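Local structure of endoglucanase E (Clostridium thermocellum, 2WAO) at residues N33-A43 and V79-V90; L269-V280 and V291-Q299. The protein probably deacetylates plant cell-wall polysaccharides through its family 2 carbohydrate esterase domain, which also binds cello-oligosaccharide, within an enzyme that cleaves beta-1,4-glucan. One frame throughout, in Å; residues are numbered along the deposited sequence.

Contact 1 of 2, residues N33-A43 and V79-V90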
loop_
_atom_site.group_PDB
_atom_site.type_symbol
_atom_site.label_atom_id
_atom_site.label_comp_id
_atom_site.label_asym_id
_atom_site.label_seq_id
_atom_site.Cartn_x
_atom_site.Cartn_y
_atom_site.Cartn_z
ATOM N N ASN A 33 7.287 -3.272 -5.729
ATOM C CA ASN A 33 7.642 -3.040 -7.123
ATOM C C ASN A 33 9.129 -3.131 -7.373
ATOM O O ASN A 33 9.926 -2.941 -6.447
ATOM C CB ASN A 33 7.057 -1.719 -7.684
ATOM C CG ASN A 33 7.615 -0.504 -7.012
ATOM O OD1 ASN A 33 8.607 0.092 -7.487
ATOM N ND2 ASN A 33 6.995 -0.114 -5.892
ATOM N N VAL A 34 9.457 -3.527 -8.602
ATOM C CA VAL A 34 10.836 -3.735 -9.027
ATOM C C VAL A 34 11.087 -2.624 -10.041
ATOM O O VAL A 34 10.264 -2.362 -10.929
ATOM C CB VAL A 34 11.000 -5.135 -9.706
ATOM C CG1 VAL A 34 12.422 -5.331 -10.148
ATOM C CG2 VAL A 34 10.585 -6.274 -8.716
ATOM N N GLU A 35 12.210 -1.937 -9.933
ATOM C CA GLU A 35 12.450 -0.830 -10.830
ATOM C C GLU A 35 13.881 -0.927 -11.413
ATOM O O GLU A 35 14.837 -1.229 -10.701
ATOM C CB GLU A 35 12.199 0.470 -10.071
ATOM C CG GLU A 35 12.594 1.707 -10.787
ATOM C CD GLU A 35 12.421 2.963 -9.920
ATOM O OE1 GLU A 35 12.316 2.832 -8.664
ATOM O OE2 GLU A 35 12.449 4.079 -10.499
ATOM N N LEU A 36 13.995 -0.721 -12.713
ATOM C CA LEU A 36 15.301 -0.894 -13.381
ATOM C C LEU A 36 15.364 -0.085 -14.670
ATOM O O LEU A 36 14.342 0.328 -15.185
ATOM C CB LEU A 36 15.564 -2.395 -13.634
ATOM C CG LEU A 36 14.554 -3.148 -14.540
ATOM C CD1 LEU A 36 14.774 -2.787 -16.028
ATOM C CD2 LEU A 36 14.696 -4.644 -14.339
ATOM N N ASN A 37 16.577 0.133 -15.165
ATOM C CA ASN A 37 16.816 0.655 -16.495
ATOM C C ASN A 37 17.387 -0.437 -17.394
ATOM O O ASN A 37 18.189 -1.244 -16.943
ATOM C CB ASN A 37 17.823 1.814 -16.432
ATOM C CG ASN A 37 17.264 3.043 -15.703
ATOM O OD1 ASN A 37 16.207 3.577 -16.060
ATOM N ND2 ASN A 37 17.977 3.484 -14.688
ATOM N N PHE A 38 16.927 -0.504 -18.637
ATOM C CA PHE A 38 17.496 -1.467 -19.575
ATOM C C PHE A 38 17.736 -0.803 -20.918
ATOM O O PHE A 38 17.097 0.212 -21.265
ATOM C CB PHE A 38 16.641 -2.736 -19.725
ATOM C CG PHE A 38 15.335 -2.518 -20.425
ATOM C CD1 PHE A 38 15.195 -2.814 -21.795
ATOM C CD2 PHE A 38 14.230 -2.047 -19.718
ATOM C CE1 PHE A 38 13.966 -2.605 -22.481
ATOM C CE2 PHE A 38 12.988 -1.858 -20.388
ATOM C CZ PHE A 38 12.870 -2.143 -21.798
ATOM N N TYR A 39 18.658 -1.393 -21.659
ATOM C CA TYR A 39 18.927 -0.989 -23.029
ATOM C C TYR A 39 18.356 -2.076 -23.931
ATOM O O TYR A 39 18.636 -3.248 -23.750
ATOM C CB TYR A 39 20.433 -0.849 -23.296
ATOM C CG TYR A 39 20.700 -0.225 -24.655
ATOM C CD1 TYR A 39 20.858 1.150 -24.786
ATOM C CD2 TYR A 39 20.719 -1.005 -25.809
ATOM C CE1 TYR A 39 21.075 1.744 -26.044
ATOM C CE2 TYR A 39 20.935 -0.421 -27.082
ATOM C CZ TYR A 39 21.104 0.955 -27.176
ATOM O OH TYR A 39 21.312 1.556 -28.404
ATOM N N GLY A 40 17.537 -1.686 -24.885
ATOM C CA GLY A 40 17.080 -2.663 -25.899
ATOM C C GLY A 40 15.725 -2.281 -26.455
ATOM O O GLY A 40 15.400 -1.088 -26.519
ATOM N N THR A 41 14.965 -3.295 -26.858
ATOM C CA THR A 41 13.663 -3.070 -27.488
ATOM C C THR A 41 12.529 -3.780 -26.743
ATOM O O THR A 41 11.362 -3.553 -27.031
ATOM C CB THR A 41 13.653 -3.584 -28.959
ATOM O OG1 THR A 41 13.788 -5.019 -28.955
ATOM C CG2 THR A 41 14.777 -2.927 -29.759
ATOM N N GLU A 42 12.893 -4.661 -25.819
ATOM C CA GLU A 42 11.940 -5.548 -25.147
ATOM C C GLU A 42 12.433 -5.954 -23.760
ATOM O O GLU A 42 13.629 -5.876 -23.467
ATOM C CB GLU A 42 11.720 -6.817 -25.972
ATOM C CG GLU A 42 13.007 -7.639 -26.113
ATOM C CD GLU A 42 12.806 -8.911 -26.914
ATOM O OE1 GLU A 42 12.060 -9.792 -26.466
ATOM O OE2 GLU A 42 13.413 -9.034 -27.989
ATOM N N ALA A 43 11.491 -6.408 -22.941
ATOM C CA ALA A 43 11.780 -6.942 -21.639
ATOM C C ALA A 43 10.785 -8.011 -21.248
ATOM O O ALA A 43 9.573 -7.869 -21.476
ATOM C CB ALA A 43 11.762 -5.833 -20.620
ATOM N N VAL A 79 7.015 -5.968 -22.471
ATOM C CA VAL A 79 6.875 -4.919 -23.449
ATOM C C VAL A 79 7.781 -5.332 -24.597
ATOM O O VAL A 79 8.765 -6.021 -24.386
ATOM C CB VAL A 79 7.332 -3.531 -22.869
ATOM C CG1 VAL A 79 8.864 -3.527 -22.500
ATOM C CG2 VAL A 79 6.977 -2.405 -23.820
ATOM N N SER A 80 7.435 -4.907 -25.803
ATOM C CA SER A 80 8.275 -5.208 -26.961
ATOM C C SER A 80 8.029 -4.199 -28.073
ATOM O O SER A 80 7.114 -3.363 -27.997
ATOM C CB SER A 80 8.053 -6.636 -27.450
ATOM O OG SER A 80 6.685 -6.837 -27.791
ATOM N N GLY A 81 8.916 -4.217 -29.063
ATOM C CA GLY A 81 8.763 -3.360 -30.225
ATOM C C GLY A 81 9.098 -1.923 -29.953
ATOM O O GLY A 81 8.687 -1.055 -30.712
ATOM N N LEU A 82 9.837 -1.657 -28.872
ATOM C CA LEU A 82 10.261 -0.289 -28.534
ATOM C C LEU A 82 11.415 0.143 -29.423
ATOM O O LEU A 82 12.203 -0.697 -29.870
ATOM C CB LEU A 82 10.710 -0.182 -27.062
ATOM C CG LEU A 82 9.747 -0.664 -25.971
ATOM C CD1 LEU A 82 10.480 -0.753 -24.631
ATOM C CD2 LEU A 82 8.496 0.275 -25.845
ATOM N N ALA A 83 11.524 1.454 -29.638
ATOM C CA ALA A 83 12.725 2.039 -30.256
ATOM C C ALA A 83 13.921 1.614 -29.423
ATOM O O ALA A 83 13.915 1.749 -28.196
ATOM C CB ALA A 83 12.629 3.573 -30.306
ATOM N N GLU A 84 14.937 1.072 -30.089
ATOM C CA GLU A 84 16.136 0.648 -29.405
ATOM C C GLU A 84 16.758 1.821 -28.656
ATOM O O GLU A 84 17.011 2.861 -29.242
ATOM C CB GLU A 84 17.124 0.080 -30.415
ATOM C CG GLU A 84 18.316 -0.584 -29.783
ATOM C CD GLU A 84 19.276 -1.092 -30.826
ATOM O OE1 GLU A 84 18.785 -1.584 -31.882
ATOM O OE2 GLU A 84 20.502 -0.988 -30.593
ATOM N N GLY A 85 17.012 1.651 -27.359
ATOM C CA GLY A 85 17.566 2.712 -26.556
ATOM C C GLY A 85 17.444 2.358 -25.099
ATOM O O GLY A 85 17.072 1.244 -24.757
ATOM N N ALA A 86 17.779 3.310 -24.237
ATOM C CA ALA A 86 17.669 3.088 -22.786
ATOM C C ALA A 86 16.208 3.319 -22.390
ATOM O O ALA A 86 15.574 4.286 -22.845
ATOM C CB ALA A 86 18.614 4.019 -22.030
ATOM N N HIS A 87 15.673 2.435 -21.565
ATOM C CA HIS A 87 14.259 2.549 -21.120
ATOM C C HIS A 87 14.173 2.374 -19.607
ATOM O O HIS A 87 14.975 1.652 -19.026
ATOM C CB HIS A 87 13.412 1.479 -21.811
ATOM C CG HIS A 87 13.424 1.586 -23.301
ATOM N ND1 HIS A 87 12.763 2.591 -23.968
ATOM C CD2 HIS A 87 14.059 0.855 -24.250
ATOM C CE1 HIS A 87 12.976 2.468 -25.273
ATOM N NE2 HIS A 87 13.764 1.427 -25.468
ATOM N N HIS A 88 13.183 3.022 -18.988
ATOM C CA HIS A 88 12.935 2.875 -17.551
ATOM C C HIS A 88 11.717 1.961 -17.343
ATOM O O HIS A 88 10.680 2.181 -17.965
ATOM C CB HIS A 88 12.690 4.246 -16.945
ATOM C CG HIS A 88 12.363 4.215 -15.491
ATOM N ND1 HIS A 88 11.113 4.546 -15.007
ATOM C CD2 HIS A 88 13.112 3.884 -14.414
ATOM C CE1 HIS A 88 11.117 4.439 -13.690
ATOM N NE2 HIS A 88 12.313 4.033 -13.307
ATOM N N LEU A 89 11.843 0.973 -16.459
ATOM C CA LEU A 89 10.778 0.002 -16.197
ATOM C C LEU A 89 10.435 -0.049 -14.719
ATOM O O LEU A 89 11.326 -0.137 -13.884
ATOM C CB LEU A 89 11.206 -1.383 -16.632
ATOM C CG LEU A 89 10.398 -2.607 -16.219
ATOM C CD1 LEU A 89 8.991 -2.538 -16.869
ATOM C CD2 LEU A 89 11.150 -3.923 -16.623
ATOM N N VAL A 90 9.139 0.018 -14.411
ATOM C CA VAL A 90 8.680 -0.310 -13.061
ATOM C C VAL A 90 7.726 -1.508 -13.220
ATOM O O VAL A 90 6.834 -1.475 -14.093
ATOM C CB VAL A 90 7.931 0.862 -12.412
ATOM C CG1 VAL A 90 7.273 0.409 -11.111
ATOM C CG2 VAL A 90 8.855 2.053 -12.202
HETATM O O HOH W 1 11.329 -6.297 -29.451
#

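Contact 2 of 2, residues L269-V280 and V291-Q299. With BGC (beta-D-glucopyranose), chain B.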
loop_
_atom_site.group_PDB
_atom_site.type_symbol
_atom_site.label_atom_id
_atom_site.label_comp_id
_atom_site.label_asym_id
_atom_site.label_seq_id
_atom_site.Cartn_x
_atom_site.Cartn_y
_atom_site.Cartn_z
ATOM N N LEU A 269 -18.862 6.497 11.995
ATOM C CA LEU A 269 -17.948 7.568 11.649
ATOM C C LEU A 269 -17.770 8.544 12.788
ATOM O O LEU A 269 -16.634 8.923 13.065
ATOM C CB LEU A 269 -18.407 8.315 10.379
ATOM C CG LEU A 269 -17.589 9.578 10.057
ATOM C CD1 LEU A 269 -16.114 9.307 9.837
ATOM C CD2 LEU A 269 -18.166 10.234 8.805
ATOM N N ASP A 270 -18.853 8.983 13.438
ATOM C CA ASP A 270 -18.668 9.943 14.539
ATOM C C ASP A 270 -17.767 9.335 15.656
ATOM O O ASP A 270 -16.903 10.009 16.194
ATOM C CB ASP A 270 -20.009 10.438 15.119
ATOM C CG ASP A 270 -20.812 11.239 14.121
ATOM O OD1 ASP A 270 -20.214 11.810 13.162
ATOM O OD2 ASP A 270 -22.084 11.262 14.262
ATOM N N LEU A 271 -18.018 8.083 16.032
ATOM C CA LEU A 271 -17.259 7.421 17.101
ATOM C C LEU A 271 -15.806 7.250 16.666
ATOM O O LEU A 271 -14.894 7.585 17.433
ATOM C CB LEU A 271 -17.874 6.069 17.488
ATOM C CG LEU A 271 -19.222 6.038 18.234
ATOM C CD1 LEU A 271 -19.786 4.627 18.263
ATOM C CD2 LEU A 271 -19.022 6.634 19.630
ATOM N N CYS A 272 -15.578 6.747 15.451
ATOM C CA CYS A 272 -14.196 6.607 14.962
ATOM C C CYS A 272 -13.447 7.977 14.981
ATOM O O CYS A 272 -12.313 8.079 15.481
ATOM C CB CYS A 272 -14.154 5.966 13.567
ATOM S SG CYS A 272 -12.484 5.321 13.222
ATOM N N ARG A 273 -14.091 9.029 14.472
ATOM C CA ARG A 273 -13.503 10.351 14.527
ATOM C C ARG A 273 -13.210 10.767 15.969
ATOM O O ARG A 273 -12.123 11.242 16.255
ATOM C CB ARG A 273 -14.399 11.374 13.831
ATOM C CG ARG A 273 -13.772 12.784 13.688
ATOM C CD ARG A 273 -14.653 13.667 12.760
ATOM N NE ARG A 273 -16.064 13.523 13.051
ATOM C CZ ARG A 273 -17.038 13.282 12.177
ATOM N NH1 ARG A 273 -16.824 13.192 10.867
ATOM N NH2 ARG A 273 -18.259 13.162 12.644
ATOM N N SER A 274 -14.188 10.601 16.859
ATOM C CA SER A 274 -13.981 10.959 18.259
ATOM C C SER A 274 -12.764 10.193 18.843
ATOM O O SER A 274 -11.916 10.783 19.495
ATOM C CB SER A 274 -15.256 10.631 19.069
ATOM O OG SER A 274 -15.079 11.007 20.423
ATOM N N TYR A 275 -12.709 8.887 18.607
ATOM C CA TYR A 275 -11.660 8.045 19.231
ATOM C C TYR A 275 -10.252 8.341 18.684
ATOM O O TYR A 275 -9.312 8.531 19.480
ATOM C CB TYR A 275 -11.971 6.549 19.100
ATOM C CG TYR A 275 -13.247 6.077 19.748
ATOM C CD1 TYR A 275 -14.032 6.920 20.554
ATOM C CD2 TYR A 275 -13.689 4.775 19.521
ATOM C CE1 TYR A 275 -15.238 6.450 21.112
ATOM C CE2 TYR A 275 -14.886 4.314 20.060
ATOM C CZ TYR A 275 -15.624 5.154 20.882
ATOM O OH TYR A 275 -16.815 4.653 21.398
ATOM N N VAL A 276 -10.115 8.423 17.349
ATOM C CA VAL A 276 -8.813 8.706 16.701
ATOM C C VAL A 276 -8.349 10.133 17.059
ATOM O O VAL A 276 -7.155 10.347 17.295
ATOM C CB VAL A 276 -8.855 8.439 15.185
ATOM C CG1 VAL A 276 -7.506 8.810 14.462
ATOM C CG2 VAL A 276 -9.239 6.917 14.917
ATOM N N THR A 277 -9.259 11.125 17.112
ATOM C CA THR A 277 -8.754 12.459 17.444
ATOM C C THR A 277 -8.341 12.466 18.920
ATOM O O THR A 277 -7.423 13.200 19.290
ATOM C CB THR A 277 -9.783 13.602 17.163
ATOM O OG1 THR A 277 -10.983 13.309 17.885
ATOM C CG2 THR A 277 -10.087 13.749 15.653
ATOM N N GLU A 278 -9.003 11.659 19.758
ATOM C CA GLU A 278 -8.593 11.546 21.175
ATOM C C GLU A 278 -7.171 10.968 21.253
ATOM O O GLU A 278 -6.319 11.462 22.002
ATOM C CB GLU A 278 -9.589 10.707 21.977
ATOM C CG GLU A 278 -9.231 10.579 23.455
ATOM C CD GLU A 278 -10.380 9.983 24.284
ATOM O OE1 GLU A 278 -11.541 10.501 24.199
ATOM O OE2 GLU A 278 -10.103 8.967 24.992
ATOM N N VAL A 279 -6.924 9.939 20.456
ATOM C CA VAL A 279 -5.588 9.333 20.361
ATOM C C VAL A 279 -4.535 10.375 19.987
ATOM O O VAL A 279 -3.495 10.501 20.665
ATOM C CB VAL A 279 -5.591 8.103 19.395
ATOM C CG1 VAL A 279 -4.168 7.690 19.099
ATOM C CG2 VAL A 279 -6.407 6.929 20.000
ATOM N N VAL A 280 -4.794 11.167 18.932
ATOM C CA VAL A 280 -3.832 12.150 18.474
ATOM C C VAL A 280 -3.602 13.235 19.541
ATOM O O VAL A 280 -2.459 13.573 19.858
ATOM C CB VAL A 280 -4.253 12.796 17.099
ATOM C CG1 VAL A 280 -3.386 13.949 16.764
ATOM C CG2 VAL A 280 -4.230 11.760 15.963
ATOM N N VAL A 291 2.566 13.685 15.649
ATOM C CA VAL A 291 1.414 12.812 15.407
ATOM C C VAL A 291 0.277 13.800 15.053
ATOM O O VAL A 291 0.011 14.787 15.785
ATOM C CB VAL A 291 1.017 11.999 16.603
ATOM C CG1 VAL A 291 -0.140 11.046 16.188
ATOM C CG2 VAL A 291 2.172 11.154 16.997
ATOM N N TYR A 292 -0.331 13.547 13.908
ATOM C CA TYR A 292 -1.346 14.435 13.296
ATOM C C TYR A 292 -2.594 13.682 12.935
ATOM O O TYR A 292 -2.572 12.452 12.731
ATOM C CB TYR A 292 -0.818 15.058 12.018
ATOM C CG TYR A 292 0.613 15.565 12.142
ATOM C CD1 TYR A 292 0.919 16.691 12.926
ATOM C CD2 TYR A 292 1.633 14.921 11.470
ATOM C CE1 TYR A 292 2.271 17.176 13.014
ATOM C CE2 TYR A 292 2.995 15.370 11.557
ATOM C CZ TYR A 292 3.277 16.486 12.356
ATOM O OH TYR A 292 4.586 16.905 12.417
ATOM N N PHE A 293 -3.671 14.445 12.807
ATOM C CA PHE A 293 -4.947 13.911 12.355
ATOM C C PHE A 293 -5.351 14.373 10.936
ATOM O O PHE A 293 -5.183 15.561 10.575
ATOM C CB PHE A 293 -6.059 14.291 13.342
ATOM C CG PHE A 293 -7.402 13.765 12.941
ATOM C CD1 PHE A 293 -7.675 12.392 13.016
ATOM C CD2 PHE A 293 -8.402 14.641 12.468
ATOM C CE1 PHE A 293 -8.902 11.868 12.649
ATOM C CE2 PHE A 293 -9.650 14.128 12.086
ATOM C CZ PHE A 293 -9.901 12.728 12.167
ATOM N N VAL A 294 -5.896 13.445 10.152
ATOM C CA VAL A 294 -6.449 13.811 8.811
ATOM C C VAL A 294 -7.778 13.119 8.614
ATOM O O VAL A 294 -7.905 11.920 8.860
ATOM C CB VAL A 294 -5.504 13.428 7.624
ATOM C CG1 VAL A 294 -6.067 13.902 6.259
ATOM C CG2 VAL A 294 -4.051 13.884 7.873
ATOM N N GLU A 295 -8.791 13.887 8.222
ATOM C CA GLU A 295 -10.078 13.273 7.848
ATOM C C GLU A 295 -10.359 13.419 6.353
ATOM O O GLU A 295 -10.341 14.551 5.806
ATOM C CB GLU A 295 -11.242 13.835 8.661
ATOM C CG GLU A 295 -12.552 13.110 8.257
ATOM C CD GLU A 295 -13.772 13.468 9.133
ATOM O OE1 GLU A 295 -13.590 14.230 10.134
ATOM O OE2 GLU A 295 -14.882 12.938 8.807
ATOM N N PHE A 296 -10.584 12.278 5.687
ATOM C CA PHE A 296 -11.076 12.275 4.306
ATOM C C PHE A 296 -12.585 12.319 4.376
ATOM O O PHE A 296 -13.212 11.428 4.972
ATOM C CB PHE A 296 -10.599 11.034 3.565
ATOM C CG PHE A 296 -9.100 10.826 3.620
ATOM C CD1 PHE A 296 -8.246 11.648 2.877
ATOM C CD2 PHE A 296 -8.557 9.763 4.355
ATOM C CE1 PHE A 296 -6.868 11.431 2.873
ATOM C CE2 PHE A 296 -7.188 9.539 4.367
ATOM C CZ PHE A 296 -6.336 10.367 3.630
ATOM N N PRO A 297 -13.184 13.379 3.820
ATOM C CA PRO A 297 -14.639 13.500 3.896
ATOM C C PRO A 297 -15.307 12.259 3.333
ATOM O O PRO A 297 -14.843 11.666 2.340
ATOM C CB PRO A 297 -14.933 14.710 2.984
ATOM C CG PRO A 297 -13.717 15.541 3.169
ATOM C CD PRO A 297 -12.589 14.529 3.120
ATOM N N GLN A 298 -16.371 11.849 4.006
ATOM C CA GLN A 298 -17.115 10.651 3.617
ATOM C C GLN A 298 -17.500 10.692 2.130
ATOM O O GLN A 298 -17.958 11.719 1.624
ATOM C CB GLN A 298 -18.364 10.610 4.464
ATOM C CG GLN A 298 -19.192 9.409 4.226
ATOM C CD GLN A 298 -20.572 9.517 4.855
ATOM O OE1 GLN A 298 -20.854 10.389 5.697
ATOM N NE2 GLN A 298 -21.428 8.621 4.453
ATOM N N GLN A 299 -17.305 9.585 1.436
ATOM C CA GLN A 299 -17.738 9.484 0.033
ATOM C C GLN A 299 -19.279 9.577 0.022
ATOM O O GLN A 299 -19.953 8.986 0.867
ATOM C CB GLN A 299 -17.210 8.186 -0.637
ATOM C CG GLN A 299 -17.680 6.929 0.027
ATOM C CD GLN A 299 -17.019 5.617 -0.461
ATOM O OE1 GLN A 299 -16.131 5.601 -1.347
ATOM N NE2 GLN A 299 -17.461 4.506 0.146
HETATM C C2 BGC B . -23.562 7.073 2.770
HETATM C C3 BGC B . -23.379 5.655 2.244
HETATM C C4 BGC B . -23.922 4.630 3.234
HETATM C C5 BGC B . -25.317 5.017 3.711
HETATM C C6 BGC B . -25.825 4.038 4.762
HETATM C C1 BGC B . -24.983 7.287 3.280
HETATM O O1 BGC B . -25.089 8.574 3.848
HETATM O O2 BGC B . -23.288 7.996 1.740
HETATM O O3 BGC B . -22.009 5.410 2.019
HETATM O O4 BGC B . -23.959 3.700 2.869
HETATM O O5 BGC B . -25.284 6.317 4.257
HETATM O O6 BGC B . -26.848 4.647 5.516
#

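Contact 1 of 2, residues N33-A43 and V79-V90
With CG anti to the backbone N in both Glu35 (chi1 171°) and His88 (chi1 177°), the carboxylate on its extended chain and the imidazole lean toward each other across two strands. His88 NE2 donates to Glu35 OE2 at 2.8 Å, in the ring plane and onto the anti lone pair of the oxygen; Asn14 takes the other oxygen, OE1. Phe38 CG instead sits between its own N and carbonyl carbon (chi1 69°), which sets one face of the ring against His87 CB. That CB of His87 stands 3.9 Å from the centroid of the Phe38 ring, while Ala43 CB covers the opposite face and Leu82 CD1 meets the edge at Phe38 CZ, 4.0 Å away. Strands 33-40 and 85-90 are neighbours in an antiparallel sheet of the N-terminal beta-sandwich domain, and paired bonds mark the register: Leu36 N to Leu89 O is 3.0 Å and Leu89 N to Leu36 O 2.9 Å. Where strand 33-40 ends and strand 85-90 begins, Gly85 CA packs over the Tyr39 ring, 4.1 Å from its centroid. His87 is fixed at both nitrogens: ND1 bonds Asp60, and NE2 reaches Ala83 O at 2.8 Å. Leu82 N closes on Thr41 O at 3.1 Å.

Contact 2 of 2, residues L269-V280 and V291-Q299
Phe293 meets Thr277 face-on: the methyl CG2 of Thr277 lies 3.5 Å from the ring centroid and 5° off the ring normal, a well-centred CH-pi contact. This is the helix-strand half of a beta-alpha-beta unit (strand 255-260, helix 266-285, strand 291-295) in the SGNH-type esterase domain, with strand 291-295 at the border of the parallel sheet. Val276 CG1 reaches the edge of the same ring at Phe293 CE1, 3.8 Å away, its side chain about perpendicular to that of Phe293. One turn on, Val280 rests its two methyls on the strand backbone, CG1 3.6 Å from Val291 O and CG2 toward Tyr292 O. Toward the carboxyl end of the strand the chemistry becomes ionic. Arg273 is modelled in two conformers; the one described bends at chi3 (43°), bringing NH1 to Glu295 OE2 at 2.8 Å, on the syn lone pair and near the guanidinium plane, a salt bridge given for that copy and provisional in detail. Further out, Val260 touches both Leu269 and Phe293, and helix 233-250 backs the helix through Tyr240 against Val276. Beyond the strand, Gln298 and Gln299 enter the glycan pocket, where Gln299 NE2 bonds a glucose O6 and the Trp309 carbonyl. Gln298 extends its chain, CG anti to the backbone N (chi1 -177°), until NE2 makes a close, probably strained approach of 3.1 Å to C2 of another glucose.

The contacts sit on opposite sides of the chain's centre, their centres about 43 Å apart and nearest atoms about 19 Å apart, and they share no element. Contact 1 belongs to the all-beta N-terminal domain and contact 2 to the alpha/beta esterase domain; both are partly buried, but among the touching residues five are exposed in contact 1 and none in contact 2. Strands joined by a ladder of backbone bonds bury 1028 Å² in contact 1; in contact 2, where helix side chains pack on side chains and backbone of the strand, 444 Å². Their ionisable pairs are histidine with carboxylate and, in one of two arginine conformers, arginine with glutamate. Bound glucose adjoins contact 2.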